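GDNF family receptor alpha-3 (PDB 2GH0) serves as the cell-surface receptor for the neuronal growth factor artemin, whose binding leads to autophosphorylation and activation of RET. Local coordinates at residues 100-105 / 148-153. Sequence-based numbering, arbitrary orientation.
Sequences ELRRLC and TAMTPN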
ATOM      1  N   GLU C 100      22.155 -36.726 -40.217  1.00 32.43           N
ATOM      2  CA  GLU C 100      22.563 -35.359 -39.749  1.00 32.39           C
ATOM      3  C   GLU C 100      22.130 -34.944 -38.351  1.00 33.69           C
ATOM      4  O   GLU C 100      22.897 -34.362 -37.584  1.00 34.41           O
ATOM      5  CB  GLU C 100      22.045 -34.337 -40.752  1.00 33.81           C
ATOM      6  CG  GLU C 100      22.819 -34.529 -42.027  1.00 39.36           C
ATOM      7  CD  GLU C 100      24.305 -34.693 -41.712  1.00 49.94           C
ATOM      8  OE1 GLU C 100      24.782 -33.760 -40.941  1.00 51.58           O
ATOM      9  OE2 GLU C 100      24.975 -35.704 -42.230  1.00 50.95           O
ATOM     10  N   LEU C 101      20.869 -35.171 -38.041  1.00 31.87           N
ATOM     11  CA  LEU C 101      20.373 -34.947 -36.683  1.00 31.60           C
ATOM     12  C   LEU C 101      21.157 -35.723 -35.586  1.00 31.93           C
ATOM     13  O   LEU C 101      21.528 -35.155 -34.538  1.00 32.31           O
ATOM     14  CB  LEU C 101      18.891 -35.347 -36.656  1.00 32.42           C
ATOM     15  CG  LEU C 101      18.048 -34.863 -35.482  1.00 30.38           C
ATOM     16  CD1 LEU C 101      18.129 -33.292 -35.287  1.00 35.20           C
ATOM     17  CD2 LEU C 101      16.568 -35.387 -35.577  1.00 34.36           C
ATOM     18  N   ARG C 102      21.345 -37.045 -35.775  1.00 31.85           N
ATOM     19  CA  ARG C 102      22.180 -37.827 -34.850  1.00 31.97           C
ATOM     20  C   ARG C 102      23.590 -37.273 -34.716  1.00 31.42           C
ATOM     21  O   ARG C 102      24.178 -37.317 -33.647  1.00 32.33           O
ATOM     22  CB  ARG C 102      22.311 -39.275 -35.325  1.00 32.82           C
ATOM     23  CG  ARG C 102      22.793 -40.212 -34.195  1.00 35.65           C
ATOM     24  CD  ARG C 102      22.847 -41.706 -34.613  1.00 34.03           C
ATOM     25  NE  ARG C 102      23.643 -41.859 -35.846  1.00 34.46           N
ATOM     26  CZ  ARG C 102      23.726 -42.992 -36.544  1.00 36.52           C
ATOM     27  NH1 ARG C 102      23.128 -44.069 -36.086  1.00 38.39           N
ATOM     28  NH2 ARG C 102      24.450 -43.057 -37.665  1.00 34.70           N
ATOM     29  N   ARG C 103      24.129 -36.754 -35.808  1.00 28.52           N
ATOM     30  CA  ARG C 103      25.476 -36.161 -35.789  1.00 30.74           C
ATOM     31  C   ARG C 103      25.520 -34.905 -34.905  1.00 33.49           C
ATOM     32  O   ARG C 103      26.652 -34.562 -34.276  1.00 31.48           O
ATOM     33  CB  ARG C 103      25.890 -35.778 -37.177  1.00 30.90           C
ATOM     34  CG  ARG C 103      27.433 -35.350 -37.200  1.00 29.43           C
ATOM     35  CD  ARG C 103      27.888 -35.367 -38.605  1.00 39.19           C
ATOM     36  NE  ARG C 103      28.370 -34.041 -39.019  1.00 48.83           N
ATOM     37  CZ  ARG C 103      27.549 -33.023 -39.313  1.00 50.44           C
ATOM     38  NH1 ARG C 103      26.186 -33.164 -39.224  1.00 51.50           N
ATOM     39  NH2 ARG C 103      28.120 -31.863 -39.690  1.00 53.32           N
ATOM     40  N   LEU C 104      24.322 -34.221 -34.902  1.00 33.37           N
ATOM     41  CA  LEU C 104      24.211 -32.996 -34.091  1.00 34.70           C
ATOM     42  C   LEU C 104      24.091 -33.489 -32.660  1.00 35.45           C
ATOM     43  O   LEU C 104      24.732 -32.938 -31.764  1.00 36.44           O
ATOM     44  CB  LEU C 104      23.013 -32.117 -34.504  1.00 34.58           C
ATOM     45  CG  LEU C 104      22.654 -30.891 -33.602  1.00 35.31           C
ATOM     46  CD1 LEU C 104      23.775 -29.843 -33.516  1.00 34.57           C
ATOM     47  CD2 LEU C 104      21.329 -30.234 -34.011  1.00 35.73           C
ATOM     48  N   CYS C 105      23.246 -34.503 -32.432  1.00 36.13           N
ATOM     49  CA  CYS C 105      23.269 -35.204 -31.166  1.00 35.89           C
ATOM     50  C   CYS C 105      24.692 -35.620 -30.678  1.00 35.35           C
ATOM     51  O   CYS C 105      25.091 -35.319 -29.536  1.00 35.64           O
ATOM     52  CB  CYS C 105      22.297 -36.406 -31.203  1.00 36.05           C
ATOM     53  SG  CYS C 105      22.229 -37.217 -29.648  1.00 40.89           S
ATOM     54  N   THR C 148      16.437 -32.935 -26.029  1.00 35.11           N
ATOM     55  CA  THR C 148      17.722 -33.066 -26.740  1.00 36.93           C
ATOM     56  C   THR C 148      17.517 -32.764 -28.229  1.00 36.31           C
ATOM     57  O   THR C 148      16.391 -32.529 -28.676  1.00 35.77           O
ATOM     58  CB  THR C 148      18.310 -34.481 -26.631  1.00 38.10           C
ATOM     59  OG1 THR C 148      17.470 -35.413 -27.364  1.00 36.11           O
ATOM     60  CG2 THR C 148      18.505 -34.931 -25.169  1.00 38.60           C
ATOM     61  N   ALA C 149      18.590 -32.797 -29.013  1.00 36.63           N
ATOM     62  CA  ALA C 149      18.442 -32.727 -30.460  1.00 36.89           C
ATOM     63  C   ALA C 149      17.606 -33.900 -30.990  1.00 37.17           C
ATOM     64  O   ALA C 149      16.966 -33.776 -32.044  1.00 39.66           O
ATOM     65  CB  ALA C 149      19.827 -32.687 -31.177  1.00 38.01           C
ATOM     66  N   MET C 150      17.587 -35.032 -30.281  1.00 35.23           N
ATOM     67  CA  MET C 150      16.832 -36.180 -30.743  1.00 34.52           C
ATOM     68  C   MET C 150      15.492 -36.284 -30.061  1.00 33.29           C
ATOM     69  O   MET C 150      15.149 -37.382 -29.624  1.00 34.90           O
ATOM     70  CB  MET C 150      17.571 -37.489 -30.436  1.00 34.30           C
ATOM     71  CG  MET C 150      18.981 -37.590 -31.015  1.00 40.31           C
ATOM     72  SD  MET C 150      19.011 -37.866 -32.751  1.00 44.00           S
ATOM     73  CE  MET C 150      18.986 -39.615 -32.953  1.00 43.09           C
ATOM     74  N   THR C 151      14.694 -35.208 -30.031  1.00 33.02           N
ATOM     75  CA  THR C 151      13.427 -35.240 -29.242  1.00 32.99           C
ATOM     76  C   THR C 151      12.391 -36.013 -30.016  1.00 33.17           C
ATOM     77  O   THR C 151      12.092 -35.637 -31.176  1.00 33.56           O
ATOM     78  CB  THR C 151      12.910 -33.774 -28.916  1.00 32.89           C
ATOM     79  OG1 THR C 151      13.796 -33.200 -27.964  1.00 33.46           O
ATOM     80  CG2 THR C 151      11.471 -33.764 -28.354  1.00 31.04           C
ATOM     81  N   PRO C 152      11.861 -37.106 -29.430  1.00 33.69           N
ATOM     82  CA  PRO C 152      10.776 -37.849 -30.058  1.00 32.86           C
ATOM     83  C   PRO C 152       9.380 -37.287 -29.720  1.00 33.97           C
ATOM     84  O   PRO C 152       9.195 -36.576 -28.662  1.00 33.31           O
ATOM     85  CB  PRO C 152      10.933 -39.242 -29.423  1.00 34.19           C
ATOM     86  CG  PRO C 152      11.404 -39.005 -28.063  1.00 34.03           C
ATOM     87  CD  PRO C 152      12.249 -37.732 -28.138  1.00 33.70           C
ATOM     88  N   ASN C 153       8.376 -37.580 -30.546  1.00 33.00           N
ATOM     89  CA  ASN C 153       7.029 -37.112 -30.145  1.00 32.95           C
ATOM     90  C   ASN C 153       5.949 -37.882 -30.896  1.00 32.72           C
ATOM     91  O   ASN C 153       6.228 -38.476 -31.916  1.00 31.72           O
ATOM     92  CB  ASN C 153       6.862 -35.613 -30.491  1.00 32.87           C
ATOM     93  CG  ASN C 153       5.596 -34.984 -29.840  1.00 34.79           C
ATOM     94  OD1 ASN C 153       5.226 -35.357 -28.722  1.00 37.42           O
ATOM     95  ND2 ASN C 153       4.926 -34.038 -30.573  1.00 33.84           N
TER
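Met150 packs against Cys105 and Arg102 of helix 98-106; no hydrogen bond crosses the contact, and side chains rest on one another and on backbone atoms. Met150 CG sits 3.5 Å from Cys105 CB and equally near Cys105 SG. Bends at chi2 (-74°) and chi3 (-89°) then carry Met150 SD to 3.8 Å from Arg102 CA and Met150 CE to 4.0 Å from Arg102 CG. An unbranched, flexible methionine suits this curved path; an alanine here would probably open a gap beside the disulfide Cys105 forms with Cys111.

Ala149 points its methyl at the same helix, CB 4.0 Å from Leu104 CD2, and its small size permits this close approach. Leucine's branched end suits position 101, where Leu101 CD1 lies 3.5 Å from Ala149 O.

Within the loop, Met150 N donates a bent bond (132°) to Thr148 OG1, an ST turn. Separately, Thr151 OG1 donates to Thr148 O (2.8 Å).

Arginine suits its place because Arg102 CB and CG pack on Met150 CE while NH2 forms a salt bridge with Glu177. In the second of this chain's two GDNF/GAS1 domains, helix 98-106 thus packs on the loop entering strand 152-154, with Leu115 of helix 109-121 and Leu181 of helix 175-186 also touching Met150.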